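Local coordinates for endoglucanase (Clostridium thermocellum, PDB 2C26), which probably breaks down cellulose as a multidomain cellulase, of which this piece is a PKD domain followed by a β-sandwich module that probably binds carbohydrate, at residues Pro183-His188 with Ile215-Pro220; Ala176-Ile181 with Gly241-Tyr246; Asp24-Phe29 with Thr60-Tyr65; Phe14-Glu19 with Phe87-Lys92. One frame throughout, in Å; residues are numbered along the deposited sequence.

Contact 1: Pro183-His188 with Ile215-Pro220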
loop_
_atom_site.group_PDB
_atom_site.type_symbol
_atom_site.label_atom_id
_atom_site.label_comp_id
_atom_site.label_asym_id
_atom_site.label_seq_id
_atom_site.Cartn_x
_atom_site.Cartn_y
_atom_site.Cartn_z
ATOM N N PRO A 183 -13.152 5.048 0.795
ATOM C CA PRO A 183 -13.315 4.453 2.111
ATOM C C PRO A 183 -13.026 5.516 3.183
ATOM O O PRO A 183 -12.220 6.419 2.954
ATOM C CB PRO A 183 -12.242 3.366 2.135
ATOM C CG PRO A 183 -11.221 3.818 1.119
ATOM C CD PRO A 183 -12.047 4.429 0.038
ATOM N N TYR A 184 -13.699 5.418 4.325
ATOM C CA TYR A 184 -13.494 6.376 5.396
ATOM C C TYR A 184 -13.553 5.733 6.771
ATOM O O TYR A 184 -14.090 4.637 6.954
ATOM C CB TYR A 184 -14.468 7.567 5.286
ATOM C CG TYR A 184 -15.926 7.220 5.550
ATOM C CD1 TYR A 184 -16.460 7.260 6.849
ATOM C CD2 TYR A 184 -16.770 6.872 4.502
ATOM C CE1 TYR A 184 -17.800 6.949 7.087
ATOM C CE2 TYR A 184 -18.104 6.556 4.725
ATOM C CZ TYR A 184 -18.611 6.592 6.009
ATOM O OH TYR A 184 -19.941 6.279 6.196
ATOM N N ILE A 185 -12.952 6.417 7.734
ATOM C CA ILE A 185 -13.135 6.089 9.136
ATOM C C ILE A 185 -13.411 7.393 9.880
ATOM O O ILE A 185 -12.703 8.379 9.714
ATOM C CB ILE A 185 -11.959 5.268 9.737
ATOM C CG1 ILE A 185 -12.253 4.902 11.200
ATOM C CG2 ILE A 185 -10.615 6.006 9.631
ATOM C CD1 ILE A 185 -12.915 3.561 11.385
ATOM N N MET A 186 -14.486 7.397 10.658
ATOM C CA MET A 186 -14.977 8.612 11.298
ATOM C C MET A 186 -15.234 8.397 12.809
ATOM O O MET A 186 -16.365 8.062 13.216
ATOM C CB MET A 186 -16.226 9.135 10.560
ATOM C CG MET A 186 -16.859 10.423 11.135
ATOM S SD MET A 186 -18.219 11.013 10.098
ATOM C CE MET A 186 -19.406 9.683 10.267
ATOM N N PRO A 187 -14.169 8.545 13.631
ATOM C CA PRO A 187 -14.277 8.653 15.091
ATOM C C PRO A 187 -15.065 9.905 15.470
ATOM O O PRO A 187 -15.024 10.907 14.761
ATOM C CB PRO A 187 -12.825 8.823 15.554
ATOM C CG PRO A 187 -11.990 8.376 14.418
ATOM C CD PRO A 187 -12.765 8.615 13.180
ATOM N N HIS A 188 -15.779 9.838 16.579
ATOM C CA HIS A 188 -16.616 10.939 17.015
ATOM C C HIS A 188 -16.808 10.762 18.519
ATOM O O HIS A 188 -16.703 9.639 19.031
ATOM C CB HIS A 188 -17.965 10.934 16.256
ATOM C CG HIS A 188 -18.730 9.649 16.385
ATOM N ND1 HIS A 188 -19.610 9.407 17.419
ATOM C CD2 HIS A 188 -18.724 8.526 15.628
ATOM C CE1 HIS A 188 -20.118 8.195 17.291
ATOM N NE2 HIS A 188 -19.592 7.635 16.215
ATOM N N ILE A 215 -7.944 -0.487 -1.816
ATOM C CA ILE A 215 -7.679 0.845 -1.272
ATOM C C ILE A 215 -7.398 0.786 0.235
ATOM O O ILE A 215 -8.179 0.236 1.003
ATOM C CB ILE A 215 -8.837 1.839 -1.573
ATOM C CG1 ILE A 215 -9.241 1.783 -3.059
ATOM C CG2 ILE A 215 -8.444 3.259 -1.145
ATOM C CD1 ILE A 215 -10.546 2.508 -3.393
ATOM N N THR A 216 -6.260 1.341 0.637
ATOM C CA THR A 216 -5.859 1.372 2.041
ATOM C C THR A 216 -6.197 2.718 2.687
ATOM O O THR A 216 -6.294 3.752 2.015
ATOM C CB THR A 216 -4.350 1.101 2.221
ATOM O OG1 THR A 216 -3.611 2.072 1.475
ATOM C CG2 THR A 216 -3.988 -0.294 1.737
ATOM N N LEU A 217 -6.369 2.685 4.003
ATOM C CA LEU A 217 -6.691 3.862 4.785
ATOM C C LEU A 217 -6.149 3.634 6.177
ATOM O O LEU A 217 -6.337 2.557 6.740
ATOM C CB LEU A 217 -8.214 4.070 4.838
ATOM C CG LEU A 217 -8.783 5.053 5.871
ATOM C CD1 LEU A 217 -8.402 6.482 5.545
ATOM C CD2 LEU A 217 -10.298 4.892 5.937
ATOM N N THR A 218 -5.466 4.637 6.721
ATOM C CA THR A 218 -4.925 4.559 8.075
ATOM C C THR A 218 -5.689 5.480 9.027
ATOM O O THR A 218 -5.935 6.650 8.720
ATOM C CB THR A 218 -3.409 4.887 8.092
ATOM O OG1 THR A 218 -2.734 4.057 7.134
ATOM C CG2 THR A 218 -2.794 4.651 9.485
ATOM N N LEU A 219 -6.094 4.922 10.166
ATOM C CA LEU A 219 -6.558 5.715 11.294
ATOM C C LEU A 219 -5.318 6.292 12.004
ATOM O O LEU A 219 -4.479 5.533 12.482
ATOM C CB LEU A 219 -7.398 4.863 12.256
ATOM C CG LEU A 219 -8.010 5.578 13.476
ATOM C CD1 LEU A 219 -9.123 6.525 13.073
ATOM C CD2 LEU A 219 -8.523 4.597 14.502
ATOM N N PRO A 220 -5.187 7.635 12.056
ATOM C CA PRO A 220 -4.023 8.270 12.690
ATOM C C PRO A 220 -3.815 7.774 14.120
ATOM O O PRO A 220 -4.791 7.554 14.848
ATOM C CB PRO A 220 -4.395 9.756 12.707
ATOM C CG PRO A 220 -5.332 9.913 11.565
ATOM C CD PRO A 220 -6.126 8.634 11.522
#
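The peptide group joining Tyr184 to Ile185 carries Leu217 on one face: methyl CD2 of Leu217 sits almost straight above the plane, 3.5 Å from the carbonyl carbon C of Tyr184 and equally near the Ile185 nitrogen. Leu217 reaches there because its CG stands opposite the backbone N (chi1 166°), which throws the branch across toward the other strand. The Tyr184 ring turns the other way and stacks on Trp197, its hydroxyl bonded to Gln230.

The remaining four side-chain meetings are purely aliphatic. CG of the Pro183 ring touches Ile215 CG2 at 3.6 Å, the two side chains crossing at about a right angle. Ile185 offers CG2 to both leucines, 3.9 Å from Leu217 CD2 and 3.8 Å from Leu219 CD1. That same CD1 then meets Pro187 CG at 3.7 Å, so a single methyl fits between isoleucine and proline.

The strand axes run 17° from parallel and 7.6 Å apart, and no hydrogen bond crosses. These are therefore facing strands of the two sheets of the β-sandwich, with Met166 and Phe168 alongside. Every touching residue is buried, so the contact is hydrocarbon packing with no polar link across, and its fit probably depends on the shape and alternation of the inward side chains.

Contact 2: Ala176-Ile181 with Gly241-Tyr246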
loop_
_atom_site.group_PDB
_atom_site.type_symbol
_atom_site.label_atom_id
_atom_site.label_comp_id
_atom_site.label_asym_id
_atom_site.label_seq_id
_atom_site.Cartn_x
_atom_site.Cartn_y
_atom_site.Cartn_z
ATOM N N ALA A 176 -20.801 4.571 -14.700
ATOM C CA ALA A 176 -21.587 4.954 -13.527
ATOM C C ALA A 176 -21.573 6.477 -13.335
ATOM O O ALA A 176 -20.559 7.122 -13.626
ATOM C CB ALA A 176 -21.054 4.246 -12.289
ATOM N N PRO A 177 -22.695 7.062 -12.853
ATOM C CA PRO A 177 -22.750 8.515 -12.649
ATOM C C PRO A 177 -21.975 8.980 -11.408
ATOM O O PRO A 177 -22.501 9.761 -10.604
ATOM C CB PRO A 177 -24.245 8.778 -12.478
ATOM C CG PRO A 177 -24.766 7.523 -11.868
ATOM C CD PRO A 177 -23.969 6.412 -12.485
ATOM N N ILE A 178 -20.732 8.518 -11.264
ATOM C CA ILE A 178 -19.920 8.861 -10.097
ATOM C C ILE A 178 -18.719 9.775 -10.381
ATOM O O ILE A 178 -18.130 9.734 -11.466
ATOM C CB ILE A 178 -19.537 7.614 -9.255
ATOM C CG1 ILE A 178 -19.086 6.459 -10.134
ATOM C CG2 ILE A 178 -20.746 7.148 -8.477
ATOM C CD1 ILE A 178 -19.026 5.114 -9.406
ATOM N N ALA A 179 -18.390 10.616 -9.398
ATOM C CA ALA A 179 -17.271 11.552 -9.505
ATOM C C ALA A 179 -16.061 11.061 -8.722
ATOM O O ALA A 179 -14.915 11.233 -9.149
ATOM C CB ALA A 179 -17.682 12.932 -9.017
ATOM N N ALA A 180 -16.331 10.460 -7.569
ATOM C CA ALA A 180 -15.298 10.027 -6.639
ATOM C C ALA A 180 -15.826 8.937 -5.721
ATOM O O ALA A 180 -17.032 8.779 -5.541
ATOM C CB ALA A 180 -14.793 11.207 -5.812
ATOM N N ILE A 181 -14.901 8.185 -5.145
ATOM C CA ILE A 181 -15.222 7.156 -4.174
ATOM C C ILE A 181 -14.142 7.219 -3.088
ATOM O O ILE A 181 -12.995 7.590 -3.366
ATOM C CB ILE A 181 -15.339 5.748 -4.839
ATOM C CG1 ILE A 181 -15.956 4.734 -3.872
ATOM C CG2 ILE A 181 -13.992 5.257 -5.381
ATOM C CD1 ILE A 181 -16.420 3.439 -4.542
ATOM N N GLY A 241 -28.841 7.822 -12.318
ATOM C CA GLY A 241 -28.430 6.484 -12.741
ATOM C C GLY A 241 -28.456 5.439 -11.647
ATOM O O GLY A 241 -28.536 5.758 -10.465
ATOM N N GLU A 242 -28.392 4.177 -12.052
ATOM C CA GLU A 242 -28.325 3.067 -11.114
ATOM C C GLU A 242 -27.040 2.279 -11.367
ATOM O O GLU A 242 -26.747 1.889 -12.502
ATOM C CB GLU A 242 -29.571 2.173 -11.222
ATOM C CG GLU A 242 -29.633 1.045 -10.182
ATOM C CD GLU A 242 -30.920 0.226 -10.246
ATOM O OE1 GLU A 242 -31.477 0.047 -11.351
ATOM O OE2 GLU A 242 -31.379 -0.254 -9.187
ATOM N N PHE A 243 -26.269 2.073 -10.302
ATOM C CA PHE A 243 -24.999 1.360 -10.379
ATOM C C PHE A 243 -24.819 0.439 -9.179
ATOM O O PHE A 243 -25.393 0.682 -8.113
ATOM C CB PHE A 243 -23.815 2.334 -10.529
ATOM C CG PHE A 243 -23.675 3.333 -9.401
ATOM C CD1 PHE A 243 -24.463 4.485 -9.364
ATOM C CD2 PHE A 243 -22.731 3.136 -8.397
ATOM C CE1 PHE A 243 -24.327 5.417 -8.327
ATOM C CE2 PHE A 243 -22.582 4.063 -7.350
ATOM C CZ PHE A 243 -23.381 5.203 -7.316
ATOM N N THR A 244 -24.028 -0.613 -9.364
ATOM C CA THR A 244 -23.777 -1.587 -8.312
ATOM C C THR A 244 -22.289 -1.695 -8.005
ATOM O O THR A 244 -21.468 -1.922 -8.896
ATOM C CB THR A 244 -24.363 -2.979 -8.661
ATOM O OG1 THR A 244 -25.787 -2.876 -8.784
ATOM C CG2 THR A 244 -24.024 -4.013 -7.586
ATOM N N ILE A 245 -21.962 -1.520 -6.727
ATOM C CA ILE A 245 -20.607 -1.667 -6.223
ATOM C C ILE A 245 -20.559 -2.919 -5.352
ATOM O O ILE A 245 -21.493 -3.195 -4.597
ATOM C CB ILE A 245 -20.176 -0.401 -5.414
ATOM C CG1 ILE A 245 -19.902 0.770 -6.366
ATOM C CG2 ILE A 245 -18.954 -0.688 -4.535
ATOM C CD1 ILE A 245 -20.087 2.120 -5.745
ATOM N N TYR A 246 -19.484 -3.687 -5.481
ATOM C CA TYR A 246 -19.269 -4.855 -4.641
ATOM C C TYR A 246 -18.140 -4.579 -3.646
ATOM O O TYR A 246 -17.105 -4.014 -3.998
ATOM C CB TYR A 246 -18.954 -6.091 -5.486
ATOM C CG TYR A 246 -20.100 -6.556 -6.352
ATOM C CD1 TYR A 246 -20.319 -5.994 -7.608
ATOM C CD2 TYR A 246 -20.965 -7.564 -5.920
ATOM C CE1 TYR A 246 -21.371 -6.415 -8.406
ATOM C CE2 TYR A 246 -22.011 -7.990 -6.711
ATOM C CZ TYR A 246 -22.206 -7.409 -7.952
ATOM O OH TYR A 246 -23.246 -7.822 -8.745
#
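Phe243 has the largest share of this contact, and Ala176, Pro177 and Ile178 gather on one side of its ring. All three approach it obliquely: Pro177 CD comes 3.7 Å from Phe243 CD1, and Ile178 CG2 presses to 3.5 Å from Phe243 CZ. The methyl of Ala176 lies 3.8 Å from Phe243 CB. The ring's first torsion sets CG between the backbone N and the carbonyl carbon (chi1 59°), lifting it from its strand toward these residues.

Pro177, second in buried surface, also lays CG 3.9 Å from the CA of Gly241. It is the centre of an inverse gamma turn closed by a weak bond from Ile178 N to Ala176 O, which curls the chain so that its neighbours can meet the same ring. Beyond the corner at Ala179, Ile181 and Ile245 meet tip to tip, CD1 to CD1 at 4.1 Å, and Ile245 CD1 also lies at the edge of the Phe243 ring.

Strands 178-187 and 241-251 belong to different sheets, so the contact joins them, partly through the loop leading into 178-187, with Val235 and Ile170 continuing the core. With no hydrogen bond across, cohesion rests on hydrocarbon packing against one aromatic ring.

Contact 3: Asp24-Phe29 with Thr60-Tyr65; sequences DENVVF and TITYKY. With EDO (1,2-ethanediol), chain L; EDO (1,2-ethanediol), chain I.
Asp24 and Tyr65 make the odd bond here: Asp24 N donates to Tyr65 O at 2.7 Å, nearly straight at hydrogen, yet from 38° above the carbonyl plane. Just inside it the pairing is split by a water, which donates to Glu25 O at 2.8 Å and accepts from Tyr65 N at 3.0 Å, occupying the place of a direct backbone bond.

From Val27 onward the register is regular. Val27 with Tyr63 and Phe29 with Ile61 are antiparallel hydrogen-bonded pairs, each with two backbone bonds; Val28 with Thr62 is the non-hydrogen-bonded pair between, its CA atoms 4.4 Å apart. On the exposed flank, Lys64 bends its chain to bring NZ 2.9 Å from Asn26 OD1, a weak bond.

Val27, Phe29, Ile61 and Tyr63 share the face turned from Val28 and Thr62. Phe29, its CG set beside the backbone N (chi1 -61°), meets Tyr63 CB at its ring edge, 3.9 Å from CE1. Methyl CG1 of Val27 covers one face of this ring, 3.6 Å above its plane and toward the rim, and its CZ lies at the edge of the Tyr65 ring. The tyrosine hydroxyls are held elsewhere, by Asp50 for Tyr63 and by the Phe48 carbonyl for Tyr65.

Phe29 and Tyr65 pack on Val73 and Ile91 of the facing sheet, the two-sheet sandwich of an immunoglobulin-like PKD domain.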
loop_
_atom_site.group_PDB
_atom_site.type_symbol
_atom_site.label_atom_id
_atom_site.label_comp_id
_atom_site.label_asym_id
_atom_site.label_seq_id
_atom_site.Cartn_x
_atom_site.Cartn_y
_atom_site.Cartn_z
ATOM N N ASP A 24 -2.227 -26.081 1.211
ATOM C CA ASP A 24 -2.189 -27.426 0.607
ATOM C C ASP A 24 -1.774 -27.480 -0.867
ATOM O O ASP A 24 -2.001 -28.486 -1.527
ATOM C CB ASP A 24 -3.524 -28.168 0.804
ATOM C CG ASP A 24 -3.913 -28.292 2.266
ATOM O OD1 ASP A 24 -3.020 -28.472 3.123
ATOM O OD2 ASP A 24 -5.122 -28.217 2.566
ATOM N N GLU A 25 -1.183 -26.407 -1.385
ATOM C CA GLU A 25 -0.651 -26.417 -2.749
ATOM C C GLU A 25 0.838 -26.755 -2.719
ATOM O O GLU A 25 1.566 -26.232 -1.878
ATOM C CB GLU A 25 -0.880 -25.068 -3.447
ATOM C CG GLU A 25 -0.436 -25.054 -4.907
ATOM C CD GLU A 25 -0.626 -23.717 -5.593
ATOM O OE1 GLU A 25 -0.790 -22.692 -4.902
ATOM O OE2 GLU A 25 -0.615 -23.689 -6.845
ATOM N N ASN A 26 1.279 -27.636 -3.620
ATOM C CA ASN A 26 2.710 -27.968 -3.747
ATOM C C ASN A 26 3.526 -26.731 -4.091
ATOM O O ASN A 26 3.192 -26.012 -5.022
ATOM C CB ASN A 26 2.955 -28.998 -4.856
ATOM C CG ASN A 26 2.665 -30.441 -4.429
ATOM O OD1 ASN A 26 2.585 -30.767 -3.256
ATOM N ND2 ASN A 26 2.537 -31.307 -5.405
ATOM N N VAL A 27 4.596 -26.506 -3.341
ATOM C CA VAL A 27 5.590 -25.479 -3.655
ATOM C C VAL A 27 6.894 -26.200 -3.925
ATOM O O VAL A 27 7.324 -27.036 -3.124
ATOM C CB VAL A 27 5.819 -24.503 -2.473
ATOM C CG1 VAL A 27 6.842 -23.434 -2.849
ATOM C CG2 VAL A 27 4.506 -23.864 -2.027
ATOM N N VAL A 28 7.526 -25.879 -5.047
ATOM C CA VAL A 28 8.803 -26.469 -5.379
ATOM C C VAL A 28 9.895 -25.445 -5.076
ATOM O O VAL A 28 9.930 -24.366 -5.672
ATOM C CB VAL A 28 8.849 -26.975 -6.853
ATOM C CG1 VAL A 28 10.259 -27.440 -7.244
ATOM C CG2 VAL A 28 7.850 -28.118 -7.053
ATOM N N PHE A 29 10.764 -25.790 -4.123
ATOM C CA PHE A 29 11.935 -24.965 -3.807
ATOM C C PHE A 29 13.124 -25.477 -4.613
ATOM O O PHE A 29 13.372 -26.685 -4.684
ATOM C CB PHE A 29 12.241 -24.996 -2.307
ATOM C CG PHE A 29 11.127 -24.457 -1.452
ATOM C CD1 PHE A 29 10.108 -25.303 -0.986
ATOM C CD2 PHE A 29 11.078 -23.099 -1.122
ATOM C CE1 PHE A 29 9.061 -24.803 -0.190
ATOM C CE2 PHE A 29 10.036 -22.585 -0.328
ATOM C CZ PHE A 29 9.027 -23.444 0.133
ATOM N N THR A 60 16.305 -29.707 -5.383
ATOM C CA THR A 60 14.884 -29.352 -5.316
ATOM C C THR A 60 14.163 -30.146 -4.225
ATOM O O THR A 60 14.553 -31.260 -3.884
ATOM C CB THR A 60 14.164 -29.539 -6.683
ATOM O OG1 THR A 60 14.199 -30.915 -7.050
ATOM C CG2 THR A 60 14.825 -28.695 -7.805
ATOM N N ILE A 61 13.104 -29.558 -3.680
ATOM C CA ILE A 61 12.296 -30.208 -2.656
ATOM C C ILE A 61 10.906 -29.601 -2.794
ATOM O O ILE A 61 10.768 -28.422 -3.121
ATOM C CB ILE A 61 12.895 -29.982 -1.218
ATOM C CG1 ILE A 61 12.384 -31.036 -0.226
ATOM C CG2 ILE A 61 12.672 -28.519 -0.760
ATOM C CD1 ILE A 61 13.148 -31.085 1.141
ATOM N N THR A 62 9.874 -30.411 -2.582
ATOM C CA THR A 62 8.517 -29.885 -2.613
ATOM C C THR A 62 7.917 -29.903 -1.219
ATOM O O THR A 62 8.264 -30.740 -0.376
ATOM C CB THR A 62 7.609 -30.520 -3.746
ATOM O OG1 THR A 62 6.272 -30.723 -3.273
ATOM C CG2 THR A 62 8.152 -31.793 -4.227
ATOM N N TYR A 63 7.069 -28.919 -0.957
ATOM C CA TYR A 63 6.472 -28.791 0.357
ATOM C C TYR A 63 5.081 -28.181 0.269
ATOM O O TYR A 63 4.749 -27.538 -0.716
ATOM C CB TYR A 63 7.403 -28.004 1.301
ATOM C CG TYR A 63 7.067 -28.198 2.757
ATOM C CD1 TYR A 63 7.350 -29.406 3.407
ATOM C CD2 TYR A 63 6.465 -27.172 3.491
ATOM C CE1 TYR A 63 7.035 -29.590 4.765
ATOM C CE2 TYR A 63 6.141 -27.344 4.835
ATOM C CZ TYR A 63 6.430 -28.552 5.465
ATOM O OH TYR A 63 6.099 -28.711 6.795
ATOM N N LYS A 64 4.268 -28.439 1.291
ATOM C CA LYS A 64 2.889 -27.941 1.391
ATOM C C LYS A 64 2.640 -27.372 2.777
ATOM O O LYS A 64 3.036 -27.976 3.782
ATOM C CB LYS A 64 1.896 -29.093 1.198
ATOM C CG LYS A 64 1.489 -29.319 -0.202
ATOM C CD LYS A 64 0.631 -30.559 -0.328
ATOM C CE LYS A 64 1.492 -31.740 -0.629
ATOM N NZ LYS A 64 0.819 -32.499 -1.695
ATOM N N TYR A 65 1.943 -26.242 2.822
ATOM C CA TYR A 65 1.538 -25.613 4.078
ATOM C C TYR A 65 0.027 -25.709 4.235
ATOM O O TYR A 65 -0.719 -25.274 3.361
ATOM C CB TYR A 65 1.952 -24.147 4.084
ATOM C CG TYR A 65 3.437 -23.907 4.035
ATOM C CD1 TYR A 65 4.190 -23.851 5.214
ATOM C CD2 TYR A 65 4.091 -23.701 2.811
ATOM C CE1 TYR A 65 5.547 -23.619 5.186
ATOM C CE2 TYR A 65 5.463 -23.447 2.770
ATOM C CZ TYR A 65 6.181 -23.411 3.958
ATOM O OH TYR A 65 7.530 -23.162 3.934
HETATM C C1 EDO L . 0.656 -30.683 4.293
HETATM O O1 EDO L . 0.790 -30.705 5.706
HETATM C C2 EDO L . -0.533 -29.831 3.886
HETATM O O2 EDO L . -1.498 -30.668 3.241
HETATM C C1 EDO I . 2.236 -28.688 7.759
HETATM O O1 EDO I . 1.603 -28.241 6.554
HETATM C C2 EDO I . 2.242 -27.554 8.777
HETATM O O2 EDO I . 2.856 -26.437 8.137
HETATM O O HOH W 1 1.156 -24.658 0.420
#

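Contact 4: Phe14-Glu19 with Phe87-Lys92; sequences FTFSPE and FTATIK. With EDO (1,2-ethanediol), chain J.
Phe14 and Phe16 share a first torsion, chi1 69° and 60°, that holds CG between the backbone N and the carbonyl carbon and drops both rings toward the strand of Phe87. Phe87, extended with CG opposite its own N, sends a ring edge to the face of Phe14 in an offset edge-to-face pair: planes 83° apart, centroids 5.6 Å, Phe87 CD1 3.7 Å from Phe14 CE1. Phe87 O lies at the edge of the Phe14 ring, 3.4 Å from CE1. Phe14 CZ rests 3.8 Å from the Ala89 methyl.

The strands belong to facing sheets of the PKD β-sandwich, 9.3 Å apart at their axes, so side chains fill most of the gap. Over one face of Phe16 sits Ile91 CD1, a CH-pi contact 4.0 Å from the ring centroid. Where the rings end, a water donates to Glu19 O and accepts from Lys92 N. Outward, the backbone of Phe87 to Ala89 pairs in parallel with a strand of the second subunit, extending the sheet across the interface.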
loop_
_atom_site.group_PDB
_atom_site.type_symbol
_atom_site.label_atom_id
_atom_site.label_comp_id
_atom_site.label_asym_id
_atom_site.label_seq_id
_atom_site.Cartn_x
_atom_site.Cartn_y
_atom_site.Cartn_z
ATOM N N PHE A 14 18.218 -20.100 -3.297
ATOM C CA PHE A 14 17.099 -20.824 -3.882
ATOM C C PHE A 14 16.051 -19.868 -4.413
ATOM O O PHE A 14 16.003 -18.693 -4.028
ATOM C CB PHE A 14 16.473 -21.857 -2.908
ATOM C CG PHE A 14 15.732 -21.250 -1.737
ATOM C CD1 PHE A 14 16.395 -20.968 -0.552
ATOM C CD2 PHE A 14 14.364 -20.990 -1.813
ATOM C CE1 PHE A 14 15.713 -20.417 0.544
ATOM C CE2 PHE A 14 13.675 -20.436 -0.730
ATOM C CZ PHE A 14 14.345 -20.151 0.444
ATOM N N THR A 15 15.229 -20.382 -5.325
ATOM C CA THR A 15 13.977 -19.735 -5.707
ATOM C C THR A 15 12.852 -20.731 -5.428
ATOM O O THR A 15 13.108 -21.907 -5.133
ATOM C CB THR A 15 13.948 -19.308 -7.209
ATOM O OG1 THR A 15 14.141 -20.462 -8.037
ATOM C CG2 THR A 15 15.029 -18.290 -7.504
ATOM N N PHE A 16 11.611 -20.264 -5.498
ATOM C CA PHE A 16 10.480 -21.175 -5.341
ATOM C C PHE A 16 9.347 -20.843 -6.321
ATOM O O PHE A 16 9.325 -19.760 -6.923
ATOM C CB PHE A 16 9.989 -21.227 -3.883
ATOM C CG PHE A 16 9.533 -19.895 -3.338
ATOM C CD1 PHE A 16 8.245 -19.438 -3.576
ATOM C CD2 PHE A 16 10.392 -19.115 -2.562
ATOM C CE1 PHE A 16 7.813 -18.209 -3.079
ATOM C CE2 PHE A 16 9.971 -17.882 -2.056
ATOM C CZ PHE A 16 8.679 -17.428 -2.314
ATOM N N SER A 17 8.417 -21.783 -6.459
ATOM C CA SER A 17 7.321 -21.701 -7.423
ATOM C C SER A 17 6.160 -22.569 -6.937
ATOM O O SER A 17 6.377 -23.720 -6.583
ATOM C CB SER A 17 7.795 -22.208 -8.783
ATOM O OG SER A 17 6.871 -21.872 -9.792
ATOM N N PRO A 18 4.927 -22.031 -6.923
ATOM C CA PRO A 18 4.573 -20.668 -7.337
ATOM C C PRO A 18 4.932 -19.633 -6.265
ATOM O O PRO A 18 5.100 -19.992 -5.092
ATOM C CB PRO A 18 3.056 -20.753 -7.541
ATOM C CG PRO A 18 2.612 -21.812 -6.578
ATOM C CD PRO A 18 3.745 -22.802 -6.484
ATOM N N GLU A 19 5.059 -18.369 -6.671
ATOM C CA GLU A 19 5.433 -17.286 -5.749
ATOM C C GLU A 19 4.300 -16.957 -4.784
ATOM O O GLU A 19 4.545 -16.460 -3.681
ATOM C CB GLU A 19 5.836 -15.999 -6.499
ATOM C CG GLU A 19 6.605 -16.177 -7.800
ATOM C CD GLU A 19 8.046 -16.663 -7.626
ATOM O OE1 GLU A 19 8.727 -16.295 -6.622
ATOM O OE2 GLU A 19 8.497 -17.411 -8.532
ATOM N N PHE A 87 20.753 -19.146 3.155
ATOM C CA PHE A 87 19.952 -18.193 2.409
ATOM C C PHE A 87 18.531 -18.358 2.901
ATOM O O PHE A 87 17.997 -19.467 2.890
ATOM C CB PHE A 87 20.037 -18.483 0.905
ATOM C CG PHE A 87 19.341 -17.459 0.050
ATOM C CD1 PHE A 87 18.005 -17.618 -0.307
ATOM C CD2 PHE A 87 20.019 -16.322 -0.386
ATOM C CE1 PHE A 87 17.366 -16.661 -1.106
ATOM C CE2 PHE A 87 19.396 -15.373 -1.166
ATOM C CZ PHE A 87 18.068 -15.538 -1.536
ATOM N N THR A 88 17.925 -17.269 3.350
ATOM C CA THR A 88 16.579 -17.317 3.896
ATOM C C THR A 88 15.674 -16.388 3.094
ATOM O O THR A 88 16.003 -15.209 2.911
ATOM C CB THR A 88 16.559 -16.917 5.406
ATOM O OG1 THR A 88 17.435 -17.770 6.144
ATOM C CG2 THR A 88 15.155 -16.986 6.005
ATOM N N ALA A 89 14.561 -16.926 2.592
ATOM C CA ALA A 89 13.544 -16.117 1.908
ATOM C C ALA A 89 12.200 -16.269 2.598
ATOM O O ALA A 89 11.966 -17.259 3.285
ATOM C CB ALA A 89 13.433 -16.504 0.430
ATOM N N THR A 90 11.320 -15.291 2.408
ATOM C CA THR A 90 9.974 -15.319 2.979
ATOM C C THR A 90 8.955 -15.791 1.937
ATOM O O THR A 90 9.044 -15.425 0.766
ATOM C CB THR A 90 9.605 -13.922 3.539
ATOM O OG1 THR A 90 10.231 -13.748 4.818
ATOM C CG2 THR A 90 8.088 -13.747 3.698
ATOM N N ILE A 91 8.001 -16.615 2.363
ATOM C CA ILE A 91 6.948 -17.109 1.481
ATOM C C ILE A 91 5.584 -16.883 2.131
ATOM O O ILE A 91 5.393 -17.178 3.307
ATOM C CB ILE A 91 7.181 -18.615 1.041
ATOM C CG1 ILE A 91 6.145 -19.042 -0.012
ATOM C CG2 ILE A 91 7.166 -19.568 2.226
ATOM C CD1 ILE A 91 6.361 -20.446 -0.604
ATOM N N LYS A 92 4.646 -16.331 1.368
ATOM C CA LYS A 92 3.316 -16.054 1.882
ATOM C C LYS A 92 2.344 -17.087 1.370
ATOM O O LYS A 92 2.275 -17.351 0.172
ATOM C CB LYS A 92 2.847 -14.631 1.505
ATOM C CG LYS A 92 1.533 -14.222 2.170
ATOM C CD LYS A 92 1.260 -12.719 2.033
ATOM C CE LYS A 92 0.051 -12.304 2.865
ATOM N NZ LYS A 92 -0.433 -10.910 2.560
HETATM C C1 EDO J . 16.520 -21.970 -9.951
HETATM O O1 EDO J . 16.429 -20.640 -9.443
HETATM C C2 EDO J . 16.038 -21.984 -11.392
HETATM O O2 EDO J . 17.028 -22.645 -12.185
HETATM O O HOH W 2 5.070 -15.529 -1.292
#

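Contacts 1 and 2 belong to the C-terminal sandwich and contacts 3 and 4 to the PKD domain, the two pairs on opposite sides of the chain's centre. Contacts 1 and 2 share strand 178-187, one along its later part and the other at its start, their centres 21 Å apart; contact 1 is fully buried, contact 2 partly. Contact 3 differs in kind: it joins neighbours within one sheet, through backbone hydrogen bonds and with a solvent-facing flank, whereas the other three span facing sheets by side-chain packing. It touches contact 4 directly, since Val28 N lies 2.9 Å from Ser17 O, probably a hydrogen bond. Contact 4, buried and aromatic, also adjoins the second subunit.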